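Local coordinates for protein salicylaldehyde dehydrogenase NahF (Pseudomonas putida, PDB 4JZ6) that probably catalyses the NAD(+)-dependent oxidation of salicylaldehyde to salicylate, a step in the breakdown of naphthalene, at residues F23-W28 and L210-L215; D90-K95 and T202-E207; N354-D359 and D389-D394; T381-V386 and G399-V404. All blocks are in the same frame, centred on the assembly; numbering follows the deposited sequence.

Contact 1. Residues F23-W28 and L210-L215; sequences FINNAW and LPAGVL
Asn-26 lays its amide against Ala-212 on the solvent side of this contact. Asn-26 CG lies 3.5 Å from Ala-212 CA, with OD1 and ND2 nearly as near, so the whole amide meets the alanine rather than one end of it. The buried part is Phe-23 against Leu-215. Here the ring presents its edge to a carbonyl: Phe-23 CE2 is 3.4 Å from Leu-215 O, near the ring plane, so the faintly positive rim faces a negative oxygen. CG of Phe-23 anti to the backbone N (chi1 -173°) aims the ring this way. Behind it, CD1 sits over the centre of the Trp-28 ring. Asn-25 OD1 stands 3.6 Å from Gly-213 CA, where a side chain would collide; Gly-213 also needs its positive phi in the type II turn from Pro-211 to Val-214.

The solvent side is looser and wet. One water bonds to Leu-210 O at 2.8 Å and, weakly, to Asn-26 ND2. Replacing Asn-26 by an alanine removes the amide, which is likely to leave the waters beside Leu-210 O poorly held and a gap next to Ala-212. No direct hydrogen bond joins 23-28 to 210-215, though bonds from Asn-25 to Asn-216 and from Phe-23 to Tyr-217 take over next door. Within the two segments, a water instead pairs the N-H groups of Asn-26 and Gly-213 with the Leu-215 carbonyl.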
loop_
_atom_site.group_PDB
_atom_site.type_symbol
_atom_site.label_atom_id
_atom_site.label_comp_id
_atom_site.label_asym_id
_atom_site.label_seq_id
_atom_site.Cartn_x
_atom_site.Cartn_y
_atom_site.Cartn_z
ATOM N N PHE A 23 29.225 -1.692 1.649
ATOM C CA PHE A 23 29.320 -0.240 1.778
ATOM C C PHE A 23 28.433 0.318 2.891
ATOM O O PHE A 23 27.206 0.293 2.791
ATOM C CB PHE A 23 28.982 0.428 0.449
ATOM C CG PHE A 23 29.208 1.907 0.437
ATOM C CD1 PHE A 23 30.490 2.425 0.321
ATOM C CD2 PHE A 23 28.137 2.785 0.528
ATOM C CE1 PHE A 23 30.707 3.796 0.298
ATOM C CE2 PHE A 23 28.343 4.152 0.508
ATOM C CZ PHE A 23 29.629 4.660 0.388
ATOM N N ILE A 24 29.065 0.812 3.955
ATOM C CA ILE A 24 28.354 1.420 5.078
ATOM C C ILE A 24 29.064 2.692 5.549
ATOM O O ILE A 24 30.273 2.679 5.782
ATOM C CB ILE A 24 28.238 0.452 6.269
ATOM C CG1 ILE A 24 27.511 -0.829 5.855
ATOM C CG2 ILE A 24 27.523 1.122 7.423
ATOM C CD1 ILE A 24 27.298 -1.802 6.987
ATOM N N ASN A 25 28.308 3.782 5.682
ATOM C CA ASN A 25 28.844 5.065 6.149
ATOM C C ASN A 25 30.022 5.606 5.339
ATOM O O ASN A 25 31.055 5.961 5.906
ATOM C CB ASN A 25 29.240 4.980 7.626
ATOM C CG ASN A 25 28.188 5.559 8.545
ATOM O OD1 ASN A 25 27.498 6.520 8.195
ATOM N ND2 ASN A 25 28.061 4.981 9.736
ATOM N N ASN A 26 29.857 5.676 4.021
ATOM C CA ASN A 26 30.911 6.158 3.132
ATOM C C ASN A 26 32.200 5.355 3.268
ATOM O O ASN A 26 33.295 5.868 3.020
ATOM C CB ASN A 26 31.174 7.656 3.346
ATOM C CG ASN A 26 30.238 8.536 2.532
ATOM O OD1 ASN A 26 29.336 8.046 1.845
ATOM N ND2 ASN A 26 30.446 9.846 2.612
ATOM N N ALA A 27 32.062 4.093 3.666
ATOM C CA ALA A 27 33.219 3.218 3.830
ATOM C C ALA A 27 32.997 1.863 3.170
ATOM O O ALA A 27 31.987 1.201 3.413
ATOM C CB ALA A 27 33.548 3.040 5.305
ATOM N N TRP A 28 33.944 1.455 2.330
ATOM C CA TRP A 28 33.914 0.120 1.754
ATOM C C TRP A 28 34.627 -0.852 2.688
ATOM O O TRP A 28 35.786 -0.641 3.048
ATOM C CB TRP A 28 34.541 0.119 0.367
ATOM C CG TRP A 28 33.710 0.836 -0.656
ATOM C CD1 TRP A 28 33.862 2.126 -1.083
ATOM C CD2 TRP A 28 32.597 0.302 -1.382
ATOM N NE1 TRP A 28 32.911 2.427 -2.031
ATOM C CE2 TRP A 28 32.126 1.323 -2.234
ATOM C CE3 TRP A 28 31.957 -0.939 -1.399
ATOM C CZ2 TRP A 28 31.039 1.140 -3.087
ATOM C CZ3 TRP A 28 30.878 -1.117 -2.245
ATOM C CH2 TRP A 28 30.432 -0.084 -3.078
ATOM N N LEU A 210 26.971 12.120 -2.009
ATOM C CA LEU A 210 25.911 11.877 -1.034
ATOM C C LEU A 210 26.492 11.753 0.364
ATOM O O LEU A 210 27.526 11.112 0.557
ATOM C CB LEU A 210 25.129 10.606 -1.381
ATOM C CG LEU A 210 23.861 10.748 -2.235
ATOM C CD1 LEU A 210 22.877 11.688 -1.558
ATOM C CD2 LEU A 210 24.170 11.223 -3.648
ATOM N N PRO A 211 25.836 12.385 1.347
ATOM C CA PRO A 211 26.282 12.330 2.744
ATOM C C PRO A 211 26.426 10.896 3.247
ATOM O O PRO A 211 25.731 9.995 2.771
ATOM C CB PRO A 211 25.163 13.055 3.492
ATOM C CG PRO A 211 24.595 14.007 2.479
ATOM C CD PRO A 211 24.688 13.293 1.161
ATOM N N ALA A 212 27.330 10.685 4.194
ATOM C CA ALA A 212 27.589 9.348 4.707
ATOM C C ALA A 212 26.345 8.751 5.352
ATOM O O ALA A 212 25.666 9.412 6.140
ATOM C CB ALA A 212 28.751 9.371 5.700
ATOM N N GLY A 213 26.048 7.502 5.006
ATOM C CA GLY A 213 24.969 6.767 5.642
ATOM C C GLY A 213 23.637 6.957 4.955
ATOM O O GLY A 213 22.635 6.361 5.348
ATOM N N VAL A 214 23.615 7.794 3.928
ATOM C CA VAL A 214 22.380 8.006 3.190
ATOM C C VAL A 214 22.088 6.798 2.296
ATOM O O VAL A 214 20.937 6.394 2.144
ATOM C CB VAL A 214 22.415 9.312 2.382
ATOM C CG1 VAL A 214 21.109 9.510 1.647
ATOM C CG2 VAL A 214 22.662 10.486 3.307
ATOM N N LEU A 215 23.140 6.219 1.720
ATOM C CA LEU A 215 23.022 4.964 0.982
ATOM C C LEU A 215 23.978 3.915 1.534
ATOM O O LEU A 215 25.182 4.141 1.623
ATOM C CB LEU A 215 23.296 5.170 -0.507
ATOM C CG LEU A 215 23.289 3.900 -1.367
ATOM C CD1 LEU A 215 21.905 3.267 -1.395
ATOM C CD2 LEU A 215 23.772 4.194 -2.778
HETATM O O HOH W 1 25.998 7.804 1.187
HETATM O O HOH W 2 27.029 5.630 3.057
HETATM O O HOH W 3 27.954 8.149 -0.452
HETATM O O HOH W 4 30.267 11.640 0.033
#

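Contact 2. Residues D90-K95 and T202-E207; sequences DVMESK and TQCVQE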
loop_
_atom_site.group_PDB
_atom_site.type_symbol
_atom_site.label_atom_id
_atom_site.label_comp_id
_atom_site.label_asym_id
_atom_site.label_seq_id
_atom_site.Cartn_x
_atom_site.Cartn_y
_atom_site.Cartn_z
ATOM N N ASP A 90 25.117 12.207 -13.932
ATOM C CA ASP A 90 26.330 12.568 -14.665
ATOM C C ASP A 90 27.428 11.536 -14.438
ATOM O O ASP A 90 28.106 11.111 -15.380
ATOM C CB ASP A 90 26.840 13.942 -14.225
ATOM C CG ASP A 90 25.941 15.076 -14.674
ATOM O OD1 ASP A 90 25.173 14.885 -15.641
ATOM O OD2 ASP A 90 26.020 16.165 -14.063
ATOM N N VAL A 91 27.587 11.133 -13.178
ATOM C CA VAL A 91 28.632 10.189 -12.789
ATOM C C VAL A 91 28.394 8.795 -13.370
ATOM O O VAL A 91 29.335 8.130 -13.811
ATOM C CB VAL A 91 28.786 10.118 -11.254
ATOM C CG1 VAL A 91 29.741 9.003 -10.851
ATOM C CG2 VAL A 91 29.273 11.443 -10.722
ATOM N N MET A 92 27.140 8.356 -13.380
ATOM C CA MET A 92 26.815 7.066 -13.977
ATOM C C MET A 92 27.124 7.048 -15.477
ATOM O O MET A 92 27.645 6.063 -16.003
ATOM C CB MET A 92 25.352 6.704 -13.744
ATOM C CG MET A 92 24.956 6.592 -12.289
ATOM S SD MET A 92 23.419 5.665 -12.120
ATOM C CE MET A 92 23.999 4.016 -12.519
ATOM N N GLU A 93 26.802 8.137 -16.169
ATOM C CA GLU A 93 27.057 8.207 -17.603
ATOM C C GLU A 93 28.559 8.239 -17.881
ATOM O O GLU A 93 29.021 7.755 -18.914
ATOM C CB GLU A 93 26.347 9.413 -18.226
ATOM C CG GLU A 93 24.826 9.292 -18.195
ATOM C CD GLU A 93 24.112 10.529 -18.713
ATOM O OE1 GLU A 93 24.749 11.601 -18.795
ATOM O OE2 GLU A 93 22.909 10.431 -19.038
ATOM N N SER A 94 29.321 8.790 -16.942
ATOM C CA SER A 94 30.769 8.865 -17.104
ATOM C C SER A 94 31.411 7.491 -16.955
ATOM O O SER A 94 32.565 7.299 -17.327
ATOM C CB SER A 94 31.388 9.858 -16.113
ATOM O OG SER A 94 31.363 9.366 -14.784
ATOM N N LYS A 95 30.661 6.538 -16.417
ATOM C CA LYS A 95 31.181 5.197 -16.191
ATOM C C LYS A 95 30.538 4.163 -17.119
ATOM O O LYS A 95 30.609 2.958 -16.863
ATOM C CB LYS A 95 31.000 4.800 -14.723
ATOM C CG LYS A 95 31.948 5.523 -13.773
ATOM C CD LYS A 95 31.783 5.045 -12.333
ATOM C CE LYS A 95 32.992 5.408 -11.481
ATOM N NZ LYS A 95 33.354 6.845 -11.593
ATOM N N THR A 202 26.479 1.870 -6.598
ATOM C CA THR A 202 26.698 2.456 -5.287
ATOM C C THR A 202 27.855 3.444 -5.348
ATOM O O THR A 202 27.744 4.574 -4.871
ATOM C CB THR A 202 27.018 1.383 -4.231
ATOM O OG1 THR A 202 25.959 0.420 -4.188
ATOM C CG2 THR A 202 27.188 2.018 -2.850
ATOM N N GLN A 203 28.961 3.012 -5.946
ATOM C CA GLN A 203 30.140 3.858 -6.068
ATOM C C GLN A 203 29.798 5.177 -6.757
ATOM O O GLN A 203 30.263 6.243 -6.350
ATOM C CB GLN A 203 31.254 3.136 -6.824
ATOM C CG GLN A 203 32.544 3.931 -6.887
ATOM C CD GLN A 203 33.555 3.323 -7.832
ATOM O OE1 GLN A 203 33.419 2.171 -8.247
ATOM N NE2 GLN A 203 34.573 4.096 -8.185
ATOM N N CYS A 204 28.974 5.101 -7.794
ATOM C CA CYS A 204 28.544 6.297 -8.496
ATOM C C CYS A 204 27.871 7.275 -7.544
ATOM O O CYS A 204 28.189 8.465 -7.531
ATOM C CB CYS A 204 27.602 5.929 -9.633
ATOM S SG CYS A 204 28.459 5.219 -11.038
ATOM N N VAL A 205 26.952 6.760 -6.734
ATOM C CA VAL A 205 26.274 7.580 -5.742
ATOM C C VAL A 205 27.274 8.196 -4.761
ATOM O O VAL A 205 27.140 9.366 -4.382
ATOM C CB VAL A 205 25.196 6.772 -5.002
ATOM C CG1 VAL A 205 24.513 7.617 -3.951
ATOM C CG2 VAL A 205 24.183 6.259 -5.999
ATOM N N GLN A 206 28.281 7.417 -4.369
ATOM C CA GLN A 206 29.320 7.916 -3.474
ATOM C C GLN A 206 30.067 9.094 -4.093
ATOM O O GLN A 206 30.288 10.110 -3.434
ATOM C CB GLN A 206 30.315 6.814 -3.095
ATOM C CG GLN A 206 31.413 7.295 -2.140
ATOM C CD GLN A 206 32.527 6.272 -1.929
ATOM O OE1 GLN A 206 32.632 5.286 -2.664
ATOM N NE2 GLN A 206 33.367 6.508 -0.920
ATOM N N GLU A 207 30.434 8.957 -5.363
ATOM C CA GLU A 207 31.221 9.979 -6.051
ATOM C C GLU A 207 30.422 11.229 -6.422
ATOM O O GLU A 207 31.005 12.258 -6.773
ATOM C CB GLU A 207 31.899 9.392 -7.292
ATOM C CG GLU A 207 32.779 8.202 -6.974
ATOM C CD GLU A 207 33.558 7.704 -8.169
ATOM O OE1 GLU A 207 33.320 8.212 -9.283
ATOM O OE2 GLU A 207 34.411 6.807 -7.995
HETATM O O HOH W 5 36.346 7.542 -10.573
#
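Val-91 and Cys-204 mark the closest backbone approach, their CA atoms 5.8 Å apart. The axes of helix segments 90-94 and 202-207 pass 9.0 Å from each other, their N-to-C directions 129° apart, so the pair is steeply crossed and nearer antiparallel than parallel.

Cys-204 occupies the middle. Met-92 CG touches its CB at 3.8 Å, Val-91 CG1 reaches the same carbon, and Lys-95 CD lies 3.6 Å from SG. Lys-95 thus uses its apolar stem over the thiol before a bend at the last torsion (chi4 51°) turns the ammonium to Glu-207. There NZ forms a salt bridge with OE1 at 2.7 Å, meeting it on the syn side, 29° out of the carboxylate plane. The other oxygen, Glu-207 OE2, takes a bond of 2.7 Å from Gln-203 NE2, one helical turn earlier, which arrives from above that plane. Both oxygens are therefore held, and a water on Lys-95 NZ adds a weak link to OE2. With an alanine in place of Lys-95, Glu-207 would probably lose its charge mate and Cys-204 SG part of its cover.

Phe-99 of helix 96-107 also packs on Met-92 and Cys-204. Helix 195-208 connects the adjacent parallel strands 186-189 and 215-218, a beta-alpha-beta crossover of the Rossmann-like cofactor domain of aldehyde dehydrogenases, and helix 78-94 packs against the flank of helix 195-208 that carries Cys-204 and Glu-207.

Contact 3. Residues N354-D359 and D389-D394; sequences NGLFKD and DMRIYD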
loop_
_atom_site.group_PDB
_atom_site.type_symbol
_atom_site.label_atom_id
_atom_site.label_comp_id
_atom_site.label_asym_id
_atom_site.label_seq_id
_atom_site.Cartn_x
_atom_site.Cartn_y
_atom_site.Cartn_z
ATOM N N ASN A 354 12.596 -26.273 -18.889
ATOM C CA ASN A 354 12.351 -27.606 -19.431
ATOM C C ASN A 354 11.178 -28.332 -18.777
ATOM O O ASN A 354 10.424 -29.030 -19.451
ATOM C CB ASN A 354 13.615 -28.462 -19.365
ATOM C CG ASN A 354 14.698 -27.966 -20.299
ATOM O OD1 ASN A 354 14.419 -27.265 -21.275
ATOM N ND2 ASN A 354 15.944 -28.317 -20.001
ATOM N N GLY A 355 11.030 -28.172 -17.465
ATOM C CA GLY A 355 9.869 -28.702 -16.770
ATOM C C GLY A 355 8.601 -28.147 -17.391
ATOM O O GLY A 355 7.667 -28.889 -17.694
ATOM N N LEU A 356 8.585 -26.833 -17.601
ATOM C CA LEU A 356 7.474 -26.159 -18.265
ATOM C C LEU A 356 7.331 -26.618 -19.721
ATOM O O LEU A 356 6.219 -26.814 -20.217
ATOM C CB LEU A 356 7.672 -24.639 -18.214
ATOM C CG LEU A 356 7.247 -23.846 -16.970
ATOM C CD1 LEU A 356 5.740 -23.844 -16.833
ATOM C CD2 LEU A 356 7.879 -24.372 -15.697
ATOM N N PHE A 357 8.471 -26.788 -20.388
ATOM C CA PHE A 357 8.539 -27.179 -21.794
ATOM C C PHE A 357 7.968 -28.588 -22.007
ATOM O O PHE A 357 7.117 -28.793 -22.875
ATOM C CB PHE A 357 10.003 -27.107 -22.243
ATOM C CG PHE A 357 10.211 -27.089 -23.738
ATOM C CD1 PHE A 357 9.646 -28.051 -24.559
ATOM C CD2 PHE A 357 11.014 -26.117 -24.314
ATOM C CE1 PHE A 357 9.860 -28.034 -25.929
ATOM C CE2 PHE A 357 11.236 -26.094 -25.683
ATOM C CZ PHE A 357 10.657 -27.053 -26.490
ATOM N N LYS A 358 8.444 -29.555 -21.228
ATOM C CA LYS A 358 7.973 -30.930 -21.354
ATOM C C LYS A 358 6.470 -31.020 -21.128
ATOM O O LYS A 358 5.761 -31.684 -21.884
ATOM C CB LYS A 358 8.698 -31.859 -20.375
ATOM C CG LYS A 358 8.240 -33.312 -20.476
ATOM C CD LYS A 358 8.757 -34.189 -19.334
ATOM C CE LYS A 358 8.313 -35.643 -19.521
ATOM N NZ LYS A 358 8.740 -36.536 -18.403
ATOM N N ASP A 359 5.993 -30.348 -20.083
ATOM C CA ASP A 359 4.576 -30.373 -19.740
ATOM C C ASP A 359 3.712 -29.883 -20.896
ATOM O O ASP A 359 2.746 -30.543 -21.280
ATOM C CB ASP A 359 4.303 -29.530 -18.492
ATOM C CG ASP A 359 2.822 -29.402 -18.192
ATOM O OD1 ASP A 359 2.283 -30.270 -17.472
ATOM O OD2 ASP A 359 2.196 -28.439 -18.686
ATOM N N ASP A 389 -4.555 -25.733 -20.007
ATOM C CA ASP A 389 -4.218 -26.855 -19.134
ATOM C C ASP A 389 -2.709 -27.043 -18.986
ATOM O O ASP A 389 -2.250 -27.828 -18.153
ATOM C CB ASP A 389 -4.870 -28.154 -19.627
ATOM C CG ASP A 389 -4.272 -28.656 -20.927
ATOM O OD1 ASP A 389 -3.806 -27.823 -21.732
ATOM O OD2 ASP A 389 -4.272 -29.887 -21.147
ATOM N N MET A 390 -1.942 -26.325 -19.798
ATOM C CA MET A 390 -0.488 -26.392 -19.734
ATOM C C MET A 390 0.035 -25.401 -18.697
ATOM O O MET A 390 -0.476 -24.288 -18.582
ATOM C CB MET A 390 0.114 -26.081 -21.102
ATOM C CG MET A 390 -0.386 -26.977 -22.215
ATOM S SD MET A 390 0.054 -26.357 -23.845
ATOM C CE MET A 390 -0.942 -27.405 -24.890
ATOM N N ARG A 391 1.044 -25.813 -17.933
ATOM C CA ARG A 391 1.643 -24.940 -16.930
ATOM C C ARG A 391 2.178 -23.657 -17.563
ATOM O O ARG A 391 1.997 -22.571 -17.019
ATOM C CB ARG A 391 2.768 -25.660 -16.186
ATOM C CG ARG A 391 2.335 -26.884 -15.397
ATOM C CD ARG A 391 3.537 -27.548 -14.745
ATOM N NE ARG A 391 4.332 -26.583 -13.990
ATOM C CZ ARG A 391 5.612 -26.749 -13.673
ATOM N NH1 ARG A 391 6.257 -27.848 -14.050
ATOM N NH2 ARG A 391 6.252 -25.812 -12.983
ATOM N N ILE A 392 2.814 -23.785 -18.727
ATOM C CA ILE A 392 3.443 -22.645 -19.393
ATOM C C ILE A 392 2.429 -21.605 -19.890
ATOM O O ILE A 392 2.798 -20.478 -20.228
ATOM C CB ILE A 392 4.378 -23.096 -20.547
ATOM C CG1 ILE A 392 5.455 -22.039 -20.814
ATOM C CG2 ILE A 392 3.582 -23.406 -21.800
ATOM C CD1 ILE A 392 6.556 -22.506 -21.739
ATOM N N TYR A 393 1.154 -21.983 -19.915
ATOM C CA TYR A 393 0.069 -21.059 -20.246
ATOM C C TYR A 393 0.092 -19.786 -19.389
ATOM O O TYR A 393 -0.126 -18.688 -19.895
ATOM C CB TYR A 393 -1.272 -21.779 -20.100
ATOM C CG TYR A 393 -2.515 -20.982 -20.436
ATOM C CD1 TYR A 393 -3.291 -20.410 -19.432
ATOM C CD2 TYR A 393 -2.941 -20.845 -21.751
ATOM C CE1 TYR A 393 -4.444 -19.706 -19.731
ATOM C CE2 TYR A 393 -4.094 -20.144 -22.061
ATOM C CZ TYR A 393 -4.842 -19.575 -21.050
ATOM O OH TYR A 393 -5.992 -18.873 -21.361
ATOM N N ASP A 394 0.370 -19.920 -18.098
ATOM C CA ASP A 394 0.372 -18.741 -17.242
ATOM C C ASP A 394 1.567 -18.666 -16.293
ATOM O O ASP A 394 1.796 -17.636 -15.661
ATOM C CB ASP A 394 -0.941 -18.635 -16.460
ATOM C CG ASP A 394 -1.162 -17.249 -15.880
ATOM O OD1 ASP A 394 -0.747 -16.263 -16.533
ATOM O OD2 ASP A 394 -1.744 -17.141 -14.774
HETATM O O HOH W 6 3.418 -26.319 -19.877
#
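Met-390 enters the contact through its backbone, CA lying 3.5 Å from Asp-359 OD2. Its side chain leads away from helix 354-359.

Arg-391 follows with the one direct hydrogen bond: its N donates to Asp-359 OD2 at 3.0 Å, nearly straight at 167°, from above the carboxylate plane. Asp-359 can reach because its CG is anti to the backbone N (chi1 174°). The charged ends do not pair; Arg-391 runs its CG and CD across the carboxylate at about a right angle, and Asp-359 OD1 remains 5.5 Å from NE. A bend at chi3 then lays the guanidinium over the Leu-356 methyls, with CD2 3.5 Å from NH2, while that nitrogen forms a salt bridge with Glu-395.

Ile-392 binds through a water, which accepts from its N at 2.8 Å and donates to Leu-356 O and Asp-359 OD2. OD2 thus receives two donors. Ile-392 CB also rests 4.0 Å from Leu-356 CD1.

Beyond the pair, Ile-392 reaches Leu-383, Ile-401 and Val-403, and Phe-357 packs on Thr-381 and Leu-383. Helix 349-362 and this loop accordingly share one face of the seven-stranded sheet, lying over strands 381-384 and 401-407.

Contact 4. Residues T381-V386 and G399-V404; sequences TILDHV and GPITVV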
loop_
_atom_site.group_PDB
_atom_site.type_symbol
_atom_site.label_atom_id
_atom_site.label_comp_id
_atom_site.label_asym_id
_atom_site.label_seq_id
_atom_site.Cartn_x
_atom_site.Cartn_y
_atom_site.Cartn_z
ATOM N N THR A 381 13.059 -19.842 -28.625
ATOM C CA THR A 381 12.037 -20.872 -28.750
ATOM C C THR A 381 10.618 -20.292 -28.728
ATOM O O THR A 381 10.296 -19.456 -27.889
ATOM C CB THR A 381 12.188 -21.918 -27.621
ATOM O OG1 THR A 381 13.516 -22.460 -27.640
ATOM C CG2 THR A 381 11.193 -23.049 -27.787
ATOM N N ILE A 382 9.780 -20.736 -29.660
ATOM C CA ILE A 382 8.369 -20.354 -29.678
ATOM C C ILE A 382 7.481 -21.601 -29.677
ATOM O O ILE A 382 7.664 -22.503 -30.500
ATOM C CB ILE A 382 8.012 -19.509 -30.920
ATOM C CG1 ILE A 382 8.932 -18.295 -31.045
ATOM C CG2 ILE A 382 6.572 -19.058 -30.858
ATOM C CD1 ILE A 382 8.789 -17.573 -32.362
ATOM N N LEU A 383 6.531 -21.654 -28.747
ATOM C CA LEU A 383 5.564 -22.747 -28.699
ATOM C C LEU A 383 4.208 -22.242 -29.186
ATOM O O LEU A 383 3.747 -21.171 -28.773
ATOM C CB LEU A 383 5.449 -23.320 -27.284
ATOM C CG LEU A 383 6.743 -23.837 -26.648
ATOM C CD1 LEU A 383 6.501 -24.354 -25.241
ATOM C CD2 LEU A 383 7.329 -24.918 -27.505
ATOM N N ASP A 384 3.582 -23.010 -30.076
ATOM C CA ASP A 384 2.286 -22.650 -30.641
ATOM C C ASP A 384 1.204 -23.602 -30.135
ATOM O O ASP A 384 1.509 -24.705 -29.673
ATOM C CB ASP A 384 2.342 -22.707 -32.168
ATOM C CG ASP A 384 1.164 -22.005 -32.828
ATOM O OD1 ASP A 384 0.231 -21.582 -32.109
ATOM O OD2 ASP A 384 1.168 -21.886 -34.072
ATOM N N HIS A 385 -0.055 -23.176 -30.244
ATOM C CA HIS A 385 -1.198 -23.955 -29.768
ATOM C C HIS A 385 -1.063 -24.313 -28.294
ATOM O O HIS A 385 -1.268 -25.463 -27.900
ATOM C CB HIS A 385 -1.391 -25.223 -30.596
ATOM C CG HIS A 385 -1.419 -24.980 -32.069
ATOM N ND1 HIS A 385 -2.507 -24.439 -32.715
ATOM C CD2 HIS A 385 -0.486 -25.211 -33.028
ATOM C CE1 HIS A 385 -2.248 -24.343 -34.006
ATOM N NE2 HIS A 385 -1.030 -24.806 -34.223
ATOM N N VAL A 386 -0.699 -23.321 -27.491
ATOM C CA VAL A 386 -0.654 -23.482 -26.049
ATOM C C VAL A 386 -2.061 -23.288 -25.481
ATOM O O VAL A 386 -2.795 -22.392 -25.899
ATOM C CB VAL A 386 0.354 -22.502 -25.421
ATOM C CG1 VAL A 386 0.207 -22.452 -23.914
ATOM C CG2 VAL A 386 1.766 -22.909 -25.814
ATOM N N GLY A 399 13.229 -16.715 -19.643
ATOM C CA GLY A 399 14.108 -17.216 -20.684
ATOM C C GLY A 399 13.702 -16.814 -22.088
ATOM O O GLY A 399 12.637 -16.226 -22.287
ATOM N N PRO A 400 14.569 -17.120 -23.070
ATOM C CA PRO A 400 14.328 -16.863 -24.494
ATOM C C PRO A 400 13.305 -17.846 -25.071
ATOM O O PRO A 400 13.560 -18.523 -26.073
ATOM C CB PRO A 400 15.701 -17.100 -25.123
ATOM C CG PRO A 400 16.342 -18.114 -24.235
ATOM C CD PRO A 400 15.877 -17.762 -22.840
ATOM N N ILE A 401 12.154 -17.923 -24.414
ATOM C CA ILE A 401 11.051 -18.755 -24.866
ATOM C C ILE A 401 9.766 -17.954 -24.688
ATOM O O ILE A 401 9.680 -17.108 -23.797
ATOM C CB ILE A 401 10.984 -20.089 -24.083
ATOM C CG1 ILE A 401 9.881 -20.993 -24.638
ATOM C CG2 ILE A 401 10.791 -19.838 -22.601
ATOM C CD1 ILE A 401 9.778 -22.342 -23.948
ATOM N N THR A 402 8.788 -18.196 -25.556
ATOM C CA THR A 402 7.504 -17.514 -25.474
ATOM C C THR A 402 6.403 -18.374 -26.111
ATOM O O THR A 402 6.687 -19.247 -26.941
ATOM C CB THR A 402 7.573 -16.112 -26.120
ATOM O OG1 THR A 402 6.471 -15.317 -25.668
ATOM C CG2 THR A 402 7.560 -16.207 -27.641
ATOM N N VAL A 403 5.153 -18.136 -25.708
ATOM C CA VAL A 403 4.040 -18.983 -26.139
ATOM C C VAL A 403 2.958 -18.253 -26.939
ATOM O O VAL A 403 2.661 -17.079 -26.696
ATOM C CB VAL A 403 3.373 -19.712 -24.949
ATOM C CG1 VAL A 403 4.400 -20.523 -24.184
ATOM C CG2 VAL A 403 2.675 -18.725 -24.031
ATOM N N VAL A 404 2.379 -18.967 -27.899
ATOM C CA VAL A 404 1.281 -18.444 -28.698
ATOM C C VAL A 404 -0.038 -19.076 -28.269
ATOM O O VAL A 404 -0.192 -20.299 -28.307
ATOM C CB VAL A 404 1.486 -18.721 -30.200
ATOM C CG1 VAL A 404 0.491 -17.935 -31.019
ATOM C CG2 VAL A 404 2.899 -18.370 -30.613
#
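Thr-381 and Ile-401 pair as parallel neighbours, followed in register by Ile-382 with Thr-402 and Leu-383 with Val-403. The axes of strand segments 381-384 and 401-404 come within 4.7 Å, their directions 20° apart.

Hydrogen bonds pass back and forth. Thr-381 N bonds to Pro-400 O at 2.9 Å, and Thr-402 N to Thr-381 O at 3.1 Å. Leu-383 N gives to Thr-402 O at 3.0 Å, and its own O takes Val-404 N at 2.7 Å, close to the C=O axis (172° at the oxygen). Val-386 N bonds to Val-404 O, continuing the ladder. CA-H...O contacts, such as Ile-401 CA to Thr-381 O at 3.2 Å, fill in between.

On one side, Ile-382 CG2 lies opposite its own backbone nitrogen (chi1 -54° places CG1 beside it), which carries this methyl to Val-404 CG2 at 3.7 Å. Towards the other, Val-386 CG2 presses across Val-403 CB at 3.7 Å and Leu-383 CD1 touches Ile-401 CD1.

Farther out, Thr-402 OG1 bonds to Thr-304 O and Thr-381 OG1 to Pro-379 O, while Asp-384 salt-bridges Arg-406. Phe-321 of helix 311-327 covers Ile-382 and Thr-402. Main-chain bonds fix the register, whereas the side-chain contacts are chiefly apolar, as suits a buried sheet.

In the fold
From the N terminus, contact 1 closes the longest loop, bringing the first hairpin to the turn before strand 215-218. Contact 2 nests inside it, joining helices 78-94 and 195-208; the two touch, Phe-23 packing on Thr-202 and Trp-28 NE1 probably bonding to Gln-206 OE1. Together they tie the amino-terminal part to the edge of the six-stranded sheet. After both have closed, contact 3 opens at helix 349-362 and closes at 389-394, between the two strands of contact 4, which closes last at 399-404; the two therefore cross. Met-390 CE meets His-385 O, and helix and loop pack on the seven-stranded sheet beside strands 381-384 and 401-407. The two pairs lie on opposite sides of the chain's centre.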